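Local coordinates for probable transcriptional regulator, ArsR family protein (Rhodococcus sp. RHA1, PDB 3F6O) that probably binds DNA as a winged-helix transcription factor of the ArsR family, built as a dimer of two identical subunits, at residues F12-L15 and T19-A22; G25-G30 and S35-P40; I61-Q66 and R70-E75. All blocks are in the same frame, centred on the assembly; numbering follows the deposited sequence.

Contact 1 of 3, residues F12-L15 and T19-A22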
ATOM      1  N   PHE A  12       3.093  -2.136  -2.548  1.00 14.85           N
ATOM      2  CA  PHE A  12       1.981  -1.251  -2.258  1.00 15.10           C
ATOM      3  C   PHE A  12       1.165  -0.888  -3.511  1.00 15.29           C
ATOM      4  O   PHE A  12      -0.050  -0.832  -3.439  1.00 14.82           O
ATOM      5  CB  PHE A  12       2.468  -0.001  -1.541  1.00 14.80           C
ATOM      6  CG  PHE A  12       2.821  -0.226  -0.116  1.00 14.65           C
ATOM      7  CD1 PHE A  12       1.870  -0.701   0.784  1.00 15.52           C
ATOM      8  CD2 PHE A  12       4.078   0.110   0.349  1.00 14.93           C
ATOM      9  CE1 PHE A  12       2.213  -0.879   2.121  1.00 16.68           C
ATOM     10  CE2 PHE A  12       4.423  -0.054   1.699  1.00 17.42           C
ATOM     11  CZ  PHE A  12       3.484  -0.551   2.579  1.00 15.82           C
ATOM     12  N   GLN A  13       1.813  -0.694  -4.665  1.00 14.90           N
ATOM     13  CA  GLN A  13       1.054  -0.431  -5.899  1.00 15.57           C
ATOM     14  C   GLN A  13       0.072  -1.561  -6.234  1.00 15.21           C
ATOM     15  O   GLN A  13      -1.035  -1.321  -6.751  1.00 15.68           O
ATOM     16  CB  GLN A  13       2.017  -0.198  -7.078  1.00 15.86           C
ATOM     17  CG  GLN A  13       1.319   0.227  -8.363  1.00 20.29           C
ATOM     18  CD  GLN A  13       0.680   1.586  -8.271  1.00 22.65           C
ATOM     19  OE1 GLN A  13       1.369   2.594  -8.187  1.00 25.45           O
ATOM     20  NE2 GLN A  13      -0.656   1.629  -8.298  1.00 24.88           N
ATOM     21  N   ALA A  14       0.480  -2.792  -5.936  1.00 14.64           N
ATOM     22  CA  ALA A  14      -0.357  -3.950  -6.190  1.00 13.75           C
ATOM     23  C   ALA A  14      -1.648  -3.851  -5.387  1.00 13.84           C
ATOM     24  O   ALA A  14      -2.719  -4.156  -5.904  1.00 12.72           O
ATOM     25  CB  ALA A  14       0.385  -5.243  -5.891  1.00 12.27           C
ATOM     26  N   LEU A  15      -1.538  -3.406  -4.140  1.00 14.11           N
ATOM     27  CA  LEU A  15      -2.704  -3.274  -3.254  1.00 15.18           C
ATOM     28  C   LEU A  15      -3.616  -2.071  -3.558  1.00 16.44           C
ATOM     29  O   LEU A  15      -4.716  -1.969  -2.999  1.00 16.66           O
ATOM     30  CB  LEU A  15      -2.242  -3.198  -1.779  1.00 15.23           C
ATOM     31  CG  LEU A  15      -1.536  -4.421  -1.221  1.00 13.99           C
ATOM     32  CD1 LEU A  15      -1.222  -4.262   0.289  1.00 18.08           C
ATOM     33  CD2 LEU A  15      -2.335  -5.695  -1.479  1.00 14.42           C
ATOM     34  N   THR A  19      -9.598  -4.906  -7.648  1.00 19.92           N
ATOM     35  CA  THR A  19      -9.619  -6.244  -8.240  1.00 18.96           C
ATOM     36  C   THR A  19      -8.505  -7.111  -7.646  1.00 18.72           C
ATOM     37  O   THR A  19      -8.723  -8.281  -7.261  1.00 17.16           O
ATOM     38  CB  THR A  19      -9.462  -6.219  -9.774  1.00 19.61           C
ATOM     39  OG1 THR A  19     -10.512  -5.434 -10.348  1.00 20.47           O
ATOM     40  CG2 THR A  19      -9.557  -7.660 -10.335  1.00 16.45           C
ATOM     41  N   ARG A  20      -7.305  -6.538  -7.600  1.00 17.50           N
ATOM     42  CA  ARG A  20      -6.159  -7.245  -7.043  1.00 16.80           C
ATOM     43  C   ARG A  20      -6.363  -7.561  -5.569  1.00 16.65           C
ATOM     44  O   ARG A  20      -6.051  -8.663  -5.137  1.00 15.38           O
ATOM     45  CB  ARG A  20      -4.866  -6.467  -7.288  1.00 16.09           C
ATOM     46  CG  ARG A  20      -4.525  -6.397  -8.777  1.00 17.40           C
ATOM     47  CD  ARG A  20      -3.094  -5.927  -8.981  1.00 16.83           C
ATOM     48  NE  ARG A  20      -2.819  -4.509  -8.663  1.00 18.59           N
ATOM     49  CZ  ARG A  20      -2.744  -3.508  -9.549  1.00 23.12           C
ATOM     50  NH1 ARG A  20      -3.076  -3.708 -10.830  1.00 22.94           N
ATOM     51  NH2 ARG A  20      -2.361  -2.282  -9.156  1.00 18.16           N
ATOM     52  N   ARG A  21      -6.882  -6.603  -4.789  1.00 16.29           N
ATOM     53  CA  ARG A  21      -7.170  -6.889  -3.367  1.00 17.22           C
ATOM     54  C   ARG A  21      -8.197  -8.018  -3.236  1.00 16.65           C
ATOM     55  O   ARG A  21      -8.044  -8.887  -2.367  1.00 16.80           O
ATOM     56  CB  ARG A  21      -7.628  -5.642  -2.591  1.00 16.46           C
ATOM     57  CG  ARG A  21      -6.520  -4.589  -2.364  1.00 17.75           C
ATOM     58  CD  ARG A  21      -6.933  -3.531  -1.318  1.00 18.81           C
ATOM     59  NE  ARG A  21      -8.286  -3.014  -1.573  1.00 19.11           N
ATOM     60  CZ  ARG A  21      -8.547  -2.002  -2.384  1.00 21.84           C
ATOM     61  NH1 ARG A  21      -7.545  -1.371  -2.989  1.00 23.32           N
ATOM     62  NH2 ARG A  21      -9.803  -1.585  -2.574  1.00 22.81           N
ATOM     63  N   ALA A  22      -9.209  -8.031  -4.115  1.00 16.26           N
ATOM     64  CA  ALA A  22     -10.237  -9.095  -4.108  1.00 16.61           C
ATOM     65  C   ALA A  22      -9.681 -10.484  -4.437  1.00 17.07           C
ATOM     66  O   ALA A  22     -10.066 -11.528  -3.849  1.00 17.53           O
ATOM     67  CB  ALA A  22     -11.365  -8.747  -5.076  1.00 17.13           C
TER
HETATM   68  O   HOH W   1      -3.381   0.745  -9.470  1.00 36.15           O

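Contact 2 of 3, residues G25-G30 and S35-P40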
ATOM      1  N   GLY A  25      -7.773 -11.669  -1.500  1.00 18.05           N
ATOM      2  CA  GLY A  25      -8.764 -12.120  -0.499  1.00 18.80           C
ATOM      3  C   GLY A  25      -9.198 -13.545  -0.784  1.00 19.24           C
ATOM      4  O   GLY A  25      -9.253 -14.371   0.116  1.00 21.08           O
ATOM      5  N   ARG A  26      -9.442 -13.859  -2.051  1.00 19.39           N
ATOM      6  CA  ARG A  26      -9.800 -15.196  -2.442  1.00 19.65           C
ATOM      7  C   ARG A  26      -8.652 -16.178  -2.228  1.00 18.73           C
ATOM      8  O   ARG A  26      -8.868 -17.282  -1.713  1.00 19.10           O
ATOM      9  CB  ARG A  26     -10.312 -15.228  -3.901  1.00 19.46           C
ATOM     10  CG  ARG A  26     -10.464 -16.634  -4.489  1.00 22.12           C
ATOM     11  CD  ARG A  26     -11.527 -17.514  -3.728  1.00 25.26           C
ATOM     12  NE  ARG A  26     -11.560 -18.872  -4.266  1.00 28.70           N
ATOM     13  CZ  ARG A  26     -10.628 -19.795  -4.031  1.00 32.32           C
ATOM     14  NH1 ARG A  26      -9.575 -19.522  -3.253  1.00 31.44           N
ATOM     15  NH2 ARG A  26     -10.749 -20.996  -4.573  1.00 33.69           N
ATOM     16  N   LEU A  27      -7.444 -15.806  -2.658  1.00 17.28           N
ATOM     17  CA  LEU A  27      -6.297 -16.698  -2.534  1.00 17.34           C
ATOM     18  C   LEU A  27      -5.865 -16.924  -1.085  1.00 18.05           C
ATOM     19  O   LEU A  27      -5.177 -17.910  -0.769  1.00 18.07           O
ATOM     20  CB  LEU A  27      -5.133 -16.246  -3.433  1.00 16.18           C
ATOM     21  CG  LEU A  27      -5.423 -16.402  -4.946  1.00 15.17           C
ATOM     22  CD1 LEU A  27      -4.289 -15.726  -5.718  1.00 13.90           C
ATOM     23  CD2 LEU A  27      -5.547 -17.865  -5.317  1.00 15.68           C
ATOM     24  N   SER A  28      -6.296 -16.039  -0.197  1.00 20.33           N
ATOM     25  CA  SER A  28      -6.082 -16.249   1.234  1.00 22.42           C
ATOM     26  C   SER A  28      -6.853 -17.496   1.696  1.00 24.24           C
ATOM     27  O   SER A  28      -6.410 -18.201   2.594  1.00 25.63           O
ATOM     28  CB  SER A  28      -6.463 -14.989   2.031  1.00 22.46           C
ATOM     29  OG  SER A  28      -5.441 -14.009   1.892  1.00 24.17           O
ATOM     30  N   ARG A  29      -7.973 -17.788   1.041  1.00 25.98           N
ATOM     31  CA  ARG A  29      -8.783 -18.985   1.345  1.00 27.15           C
ATOM     32  C   ARG A  29      -8.177 -20.266   0.781  1.00 27.29           C
ATOM     33  O   ARG A  29      -8.576 -21.370   1.172  1.00 28.59           O
ATOM     34  CB  ARG A  29     -10.213 -18.804   0.811  1.00 28.15           C
ATOM     35  CG  ARG A  29     -11.135 -17.885   1.635  1.00 30.08           C
ATOM     36  CD  ARG A  29     -12.217 -17.292   0.713  1.00 38.92           C
ATOM     37  NE  ARG A  29     -13.395 -16.742   1.390  1.00 45.20           N
ATOM     38  CZ  ARG A  29     -14.649 -17.181   1.218  1.00 49.36           C
ATOM     39  NH1 ARG A  29     -14.920 -18.196   0.397  1.00 50.71           N
ATOM     40  NH2 ARG A  29     -15.648 -16.596   1.866  1.00 50.58           N
ATOM     41  N   GLY A  30      -7.216 -20.143  -0.139  1.00 25.65           N
ATOM     42  CA  GLY A  30      -6.585 -21.318  -0.752  1.00 23.87           C
ATOM     43  C   GLY A  30      -6.333 -21.086  -2.228  1.00 22.29           C
ATOM     44  O   GLY A  30      -6.797 -20.089  -2.757  1.00 20.95           O
ATOM     45  N   SER A  35      -9.198 -18.968 -14.261  1.00 23.19           N
ATOM     46  CA  SER A  35     -10.580 -18.917 -14.766  1.00 24.43           C
ATOM     47  C   SER A  35     -11.557 -18.809 -13.602  1.00 24.08           C
ATOM     48  O   SER A  35     -12.556 -18.106 -13.660  1.00 23.98           O
ATOM     49  CB  SER A  35     -10.885 -20.117 -15.654  1.00 25.68           C
ATOM     50  OG  SER A  35     -11.335 -21.187 -14.848  1.00 28.57           O
ATOM     51  N   GLU A  36     -11.225 -19.472 -12.509  1.00 23.39           N
ATOM     52  CA  GLU A  36     -11.978 -19.386 -11.284  1.00 22.51           C
ATOM     53  C   GLU A  36     -11.913 -17.965 -10.689  1.00 21.64           C
ATOM     54  O   GLU A  36     -12.953 -17.372 -10.338  1.00 20.44           O
ATOM     55  CB  GLU A  36     -11.358 -20.415 -10.357  1.00 23.19           C
ATOM     56  CG  GLU A  36     -12.082 -20.731  -9.176  1.00 27.45           C
ATOM     57  CD  GLU A  36     -11.395 -21.831  -8.358  1.00 30.63           C
ATOM     58  OE1 GLU A  36     -10.501 -22.626  -8.868  1.00 30.43           O
ATOM     59  OE2 GLU A  36     -11.793 -21.886  -7.183  1.00 34.26           O
ATOM     60  N   LEU A  37     -10.696 -17.410 -10.611  1.00 19.69           N
ATOM     61  CA  LEU A  37     -10.467 -16.073 -10.056  1.00 19.40           C
ATOM     62  C   LEU A  37     -11.140 -14.961 -10.849  1.00 19.22           C
ATOM     63  O   LEU A  37     -11.586 -13.982 -10.263  1.00 19.45           O
ATOM     64  CB  LEU A  37      -8.958 -15.781  -9.903  1.00 18.38           C
ATOM     65  CG  LEU A  37      -8.185 -16.682  -8.931  1.00 17.76           C
ATOM     66  CD1 LEU A  37      -6.646 -16.463  -9.058  1.00 15.07           C
ATOM     67  CD2 LEU A  37      -8.659 -16.452  -7.469  1.00 18.04           C
ATOM     68  N   ALA A  38     -11.257 -15.153 -12.165  1.00 20.40           N
ATOM     69  CA  ALA A  38     -11.813 -14.137 -13.069  1.00 21.02           C
ATOM     70  C   ALA A  38     -13.338 -14.007 -12.985  1.00 21.90           C
ATOM     71  O   ALA A  38     -13.869 -12.954 -13.300  1.00 22.04           O
ATOM     72  CB  ALA A  38     -11.419 -14.430 -14.491  1.00 20.79           C
ATOM     73  N   LYS A  39     -14.027 -15.073 -12.567  1.00 23.94           N
ATOM     74  CA  LYS A  39     -15.513 -15.094 -12.580  1.00 25.57           C
ATOM     75  C   LYS A  39     -16.236 -13.851 -11.978  1.00 25.54           C
ATOM     76  O   LYS A  39     -17.177 -13.342 -12.583  1.00 27.09           O
ATOM     77  CB  LYS A  39     -16.055 -16.420 -12.005  1.00 25.11           C
ATOM     78  CG  LYS A  39     -15.705 -17.645 -12.847  1.00 26.00           C
ATOM     79  CD  LYS A  39     -16.447 -18.880 -12.358  1.00 27.45           C
ATOM     80  CE  LYS A  39     -16.120 -20.088 -13.203  1.00 30.80           C
ATOM     81  NZ  LYS A  39     -17.080 -21.196 -12.882  1.00 33.19           N
ATOM     82  N   PRO A  40     -15.801 -13.343 -10.804  1.00 26.01           N
ATOM     83  CA  PRO A  40     -16.523 -12.191 -10.229  1.00 25.77           C
ATOM     84  C   PRO A  40     -16.402 -10.865 -11.005  1.00 25.72           C
ATOM     85  O   PRO A  40     -17.085  -9.905 -10.684  1.00 25.62           O
ATOM     86  CB  PRO A  40     -15.882 -12.033  -8.827  1.00 26.07           C
ATOM     87  CG  PRO A  40     -15.154 -13.306  -8.580  1.00 26.14           C
ATOM     88  CD  PRO A  40     -14.711 -13.793  -9.914  1.00 25.53           C
TER
HETATM   89  O   HOH W   2     -13.392 -20.250  -6.388  1.00 41.19           O

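Contact 3 of 3, residues I61-Q66 and R70-E75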
ATOM      1  N   ILE A  61       1.690 -13.256  -5.467  1.00 15.88           N
ATOM      2  CA  ILE A  61       1.226 -14.601  -5.829  1.00 15.81           C
ATOM      3  C   ILE A  61       2.294 -15.335  -6.643  1.00 17.16           C
ATOM      4  O   ILE A  61       3.208 -14.704  -7.180  1.00 16.00           O
ATOM      5  CB  ILE A  61      -0.144 -14.632  -6.621  1.00 15.13           C
ATOM      6  CG1 ILE A  61       0.064 -14.159  -8.077  1.00 15.36           C
ATOM      7  CG2 ILE A  61      -1.244 -13.844  -5.860  1.00 14.41           C
ATOM      8  CD1 ILE A  61      -1.188 -14.149  -8.991  1.00 15.54           C
ATOM      9  N   ARG A  62       2.145 -16.662  -6.730  1.00 17.20           N
ATOM     10  CA  ARG A  62       2.865 -17.473  -7.694  1.00 20.19           C
ATOM     11  C   ARG A  62       1.849 -18.169  -8.560  1.00 20.31           C
ATOM     12  O   ARG A  62       0.799 -18.604  -8.075  1.00 19.30           O
ATOM     13  CB  ARG A  62       3.635 -18.587  -6.998  1.00 21.53           C
ATOM     14  CG  ARG A  62       4.841 -18.176  -6.221  1.00 27.74           C
ATOM     15  CD  ARG A  62       5.681 -19.425  -6.015  1.00 32.35           C
ATOM     16  NE  ARG A  62       6.630 -19.266  -4.928  1.00 38.70           N
ATOM     17  CZ  ARG A  62       7.781 -19.929  -4.838  1.00 42.27           C
ATOM     18  NH1 ARG A  62       8.584 -19.701  -3.799  1.00 44.36           N
ATOM     19  NH2 ARG A  62       8.133 -20.802  -5.787  1.00 41.69           N
ATOM     20  N   THR A  63       2.169 -18.293  -9.845  1.00 20.50           N
ATOM     21  CA  THR A  63       1.307 -19.000 -10.764  1.00 21.44           C
ATOM     22  C   THR A  63       2.111 -20.023 -11.539  1.00 23.06           C
ATOM     23  O   THR A  63       3.343 -19.906 -11.665  1.00 22.52           O
ATOM     24  CB  THR A  63       0.564 -18.089 -11.749  1.00 21.75           C
ATOM     25  OG1 THR A  63       1.463 -17.599 -12.750  1.00 23.11           O
ATOM     26  CG2 THR A  63      -0.118 -16.900 -11.022  1.00 20.52           C
ATOM     27  N   HIS A  64       1.391 -20.999 -12.068  1.00 23.67           N
ATOM     28  CA  HIS A  64       1.972 -22.050 -12.888  1.00 25.67           C
ATOM     29  C   HIS A  64       0.997 -22.475 -13.969  1.00 26.96           C
ATOM     30  O   HIS A  64      -0.170 -22.758 -13.692  1.00 25.28           O
ATOM     31  CB  HIS A  64       2.429 -23.244 -12.050  1.00 25.41           C
ATOM     32  CG  HIS A  64       2.940 -24.381 -12.885  1.00 28.07           C
ATOM     33  ND1 HIS A  64       4.206 -24.393 -13.429  1.00 30.80           N
ATOM     34  CD2 HIS A  64       2.335 -25.511 -13.316  1.00 30.42           C
ATOM     35  CE1 HIS A  64       4.370 -25.495 -14.139  1.00 29.38           C
ATOM     36  NE2 HIS A  64       3.252 -26.194 -14.079  1.00 30.23           N
ATOM     37  N   LYS A  65       1.481 -22.474 -15.211  1.00 29.46           N
ATOM     38  CA  LYS A  65       0.663 -22.881 -16.346  1.00 33.06           C
ATOM     39  C   LYS A  65       0.989 -24.302 -16.776  1.00 33.94           C
ATOM     40  O   LYS A  65       2.161 -24.668 -16.944  1.00 33.67           O
ATOM     41  CB  LYS A  65       0.852 -21.929 -17.530  1.00 32.90           C
ATOM     42  CG  LYS A  65      -0.018 -22.249 -18.752  1.00 34.96           C
ATOM     43  CD  LYS A  65       0.510 -21.597 -20.042  1.00 35.35           C
ATOM     44  CE  LYS A  65       1.862 -22.174 -20.463  1.00 39.26           C
ATOM     45  NZ  LYS A  65       1.770 -23.640 -20.807  1.00 43.58           N
ATOM     46  N   GLN A  66      -0.056 -25.092 -16.946  1.00 35.50           N
ATOM     47  CA  GLN A  66       0.069 -26.426 -17.520  1.00 37.94           C
ATOM     48  C   GLN A  66      -1.081 -26.593 -18.490  1.00 39.06           C
ATOM     49  O   GLN A  66      -2.243 -26.679 -18.080  1.00 39.86           O
ATOM     50  CB  GLN A  66       0.012 -27.495 -16.426  1.00 38.52           C
ATOM     51  CG  GLN A  66      -0.095 -28.920 -16.953  1.00 40.87           C
ATOM     52  CD  GLN A  66       1.250 -29.545 -17.308  1.00 43.48           C
ATOM     53  OE1 GLN A  66       2.000 -29.006 -18.124  1.00 45.33           O
ATOM     54  NE2 GLN A  66       1.544 -30.709 -16.710  1.00 43.81           N
ATOM     55  N   ARG A  70      -3.930 -22.333 -15.572  1.00 26.48           N
ATOM     56  CA  ARG A  70      -2.929 -21.604 -14.788  1.00 24.46           C
ATOM     57  C   ARG A  70      -3.347 -21.595 -13.316  1.00 22.70           C
ATOM     58  O   ARG A  70      -4.348 -20.973 -12.962  1.00 22.63           O
ATOM     59  CB  ARG A  70      -2.738 -20.155 -15.322  1.00 24.34           C
ATOM     60  CG  ARG A  70      -1.689 -19.351 -14.542  1.00 25.05           C
ATOM     61  CD  ARG A  70      -1.298 -18.025 -15.196  1.00 25.11           C
ATOM     62  NE  ARG A  70      -0.640 -18.222 -16.487  1.00 27.37           N
ATOM     63  CZ  ARG A  70       0.662 -18.442 -16.671  1.00 30.79           C
ATOM     64  NH1 ARG A  70       1.516 -18.482 -15.647  1.00 30.90           N
ATOM     65  NH2 ARG A  70       1.125 -18.612 -17.911  1.00 33.81           N
ATOM     66  N   THR A  71      -2.594 -22.290 -12.460  1.00 20.70           N
ATOM     67  CA  THR A  71      -2.899 -22.315 -11.035  1.00 19.88           C
ATOM     68  C   THR A  71      -2.219 -21.159 -10.339  1.00 19.37           C
ATOM     69  O   THR A  71      -1.122 -20.756 -10.743  1.00 19.68           O
ATOM     70  CB  THR A  71      -2.507 -23.674 -10.382  1.00 20.39           C
ATOM     71  OG1 THR A  71      -1.123 -23.925 -10.621  1.00 24.68           O
ATOM     72  CG2 THR A  71      -3.312 -24.812 -11.041  1.00 18.73           C
ATOM     73  N   CYS A  72      -2.876 -20.619  -9.319  1.00 18.42           N
ATOM     74  CA  CYS A  72      -2.381 -19.461  -8.568  1.00 18.02           C
ATOM     75  C   CYS A  72      -2.389 -19.755  -7.083  1.00 17.71           C
ATOM     76  O   CYS A  72      -3.325 -20.410  -6.540  1.00 16.90           O
ATOM     77  CB  CYS A  72      -3.254 -18.218  -8.821  1.00 18.23           C
ATOM     78  SG  CYS A  72      -3.482 -17.806 -10.565  1.00 20.47           S
ATOM     79  N   ALA A  73      -1.364 -19.261  -6.400  1.00 17.19           N
ATOM     80  CA  ALA A  73      -1.348 -19.339  -4.946  1.00 16.94           C
ATOM     81  C   ALA A  73      -0.740 -18.076  -4.349  1.00 17.40           C
ATOM     82  O   ALA A  73       0.179 -17.487  -4.919  1.00 17.50           O
ATOM     83  CB  ALA A  73      -0.552 -20.560  -4.477  1.00 16.46           C
ATOM     84  N   ILE A  74      -1.222 -17.713  -3.170  1.00 17.66           N
ATOM     85  CA  ILE A  74      -0.758 -16.524  -2.486  1.00 18.44           C
ATOM     86  C   ILE A  74       0.634 -16.757  -1.912  1.00 19.41           C
ATOM     87  O   ILE A  74       1.016 -17.908  -1.594  1.00 19.03           O
ATOM     88  CB  ILE A  74      -1.798 -16.046  -1.408  1.00 19.17           C
ATOM     89  CG1 ILE A  74      -1.644 -14.546  -1.142  1.00 19.62           C
ATOM     90  CG2 ILE A  74      -1.767 -16.947  -0.148  1.00 20.74           C
ATOM     91  CD1 ILE A  74      -2.734 -13.964  -0.248  1.00 18.51           C
ATOM     92  N   GLU A  75       1.404 -15.674  -1.831  1.00 19.63           N
ATOM     93  CA  GLU A  75       2.702 -15.674  -1.195  1.00 21.58           C
ATOM     94  C   GLU A  75       2.609 -14.875   0.083  1.00 22.19           C
ATOM     95  O   GLU A  75       1.857 -13.912   0.156  1.00 21.46           O
ATOM     96  CB  GLU A  75       3.722 -15.018  -2.112  1.00 21.94           C
ATOM     97  CG  GLU A  75       4.193 -15.909  -3.225  1.00 26.52           C
ATOM     98  CD  GLU A  75       4.979 -17.097  -2.678  1.00 31.58           C
ATOM     99  OE1 GLU A  75       6.071 -16.870  -2.145  1.00 37.19           O
ATOM    100  OE2 GLU A  75       4.495 -18.240  -2.746  1.00 32.73           O
TER
HETATM  101  O   HOH W   3      -1.535 -25.361 -13.423  1.00 33.96           O

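Contact 1 of 3, residues F12-L15 and T19-A22
Arg-20 reaches back to the preceding helix and takes two successive carbonyls of Gln-13 and Ala-14 with one guanidinium group. Its NE gives a nearly straight bond to Ala-14 O (2.8 Å, 166° at the hydrogen), lying in the carbonyl plane on a lone pair. Arg-20 NH2 meets Gln-13 O at 2.9 Å, this time from above the carbonyl plane. Both oxygens sit at the guanidinium edge, so the two bonds together fix how the flat group is turned. A bend at chi3 (-70°) turns NE and NH2 of Arg-20 to the two carbonyls. Arg-21 makes one such bond, NH1 to Leu-15 O at 2.9 Å, the oxygen in the guanidinium plane, while its NH2 bonds Asn-9 of the second subunit. A water bridges Gln-13 NE2 and Arg-20 NH2 through two weak bonds, and the Gln-13 amide pairs with Gln-13 of the second subunit. Further out, Phe-54 of helix 45-57 makes a cation-pi contact with Arg-20, and Asp-17 OD2 accepts from the backbone N of Arg-20. Two arginines of helix 18-28 thus take three carbonyls in the last turn of helix 5-15, joining these helices of the ArsR-type winged-helix domain beside the dimer interface.

Contact 2 of 3, residues G25-G30 and S35-P40
In the winged helix-turn-helix domain, helix 18-28 packs against the short helix 34-38, which in this fold precedes the probable recognition helix 45-57. Leu-37 fills the gap between them, its CD2 lying 3.5 Å from Arg-26 CG and 4.0 Å from Leu-27 CD2. The two leucines cross at about a right angle, and both also touch Cys-72 of strand 69-74 and Ala-32, so the apolar contact carries on to strands 32-33 and 69-74. Beside the leucines the contact turns polar. Arg-26 has CG anti to its own backbone N (chi1 169°) and then bends at chi2, which carries the aliphatic part past Leu-37 and brings the guanidinium to Glu-36. Arg-26 NH2 forms a salt bridge with Glu-36 OE2 at 2.9 Å, met from above the carboxylate plane, with the two flat groups 69° apart. Arg-26 NH1 also turns back to Gly-30 O (2.9 Å), from above its carbonyl plane; Gly-30 is the first residue to leave helical angles, with positive phi. With an alanine here, Glu-36 would probably be left without its positive partner, Gly-30 O without the NH1 donor, and Leu-37 CD2 without the Arg-26 CG it packs on. At the guanidinium edge a water accepts from Arg-26 NE at 3.1 Å.

Contact 3 of 3, residues I61-Q66 and R70-E75
Extended through chi1 (-179°) and chi2 and then bent at chi3, Arg-70 folds its guanidinium across strand 61-66 toward Thr-63 and Lys-65. Thr-63 has its hydroxyl between the backbone N and carbonyl carbon (chi1 74°), which presents OG1 at the guanidinium edge. Arg-70 NH1 donates to Thr-63 OG1 at 3.0 Å, and OG1 is also bonded to Glu-56 of helix 45-57. Lys-65 CB sits off-centre over one face of the same guanidinium, 3.3 Å from Arg-70 NH2. Beside them Thr-63 CG2 meets Cys-72 SG at 3.5 Å. These groups decorate one face of the antiparallel beta hairpin that forms the wing of the winged-helix fold. Its hydrogen-bonded pairs are Arg-62 with Ala-73 (Arg-62 N to Ala-73 O and Ala-73 N to Arg-62 O, both 2.8 Å) and His-64 with Thr-71. At the second pair a water donates to His-64 O and also bonds Thr-71 OG1. Near the base of the hairpin, Arg-62 NE forms a weak salt bridge with Glu-75 OE2 (3.2 Å), guanidinium and carboxylate planes 56° apart. Ile-61 turns instead to the interior, against Leu-24 and Leu-27 of helix 18-28 and Ile-52 of helix 45-57.

From the N terminus the three contacts follow one another in series, none nested in or crossing another. Contact 1 closes the short turn between helices 5-15 and 18-28. Contact 2 opens further along helix 18-28, its centre about 13 Å from that of contact 1, and closes the loop through strand 32-33 to helix 34-38. After helix 45-57, contact 3 closes the hairpin of strands 61-66 and 69-74. Contacts 2 and 3 touch: Leu-27 CD1 packs on Ile-61 CG2 at 3.6 Å. Helix 18-28 takes part in contacts 1 and 2, both of which also touch the second subunit, and meets the wing through Leu-27.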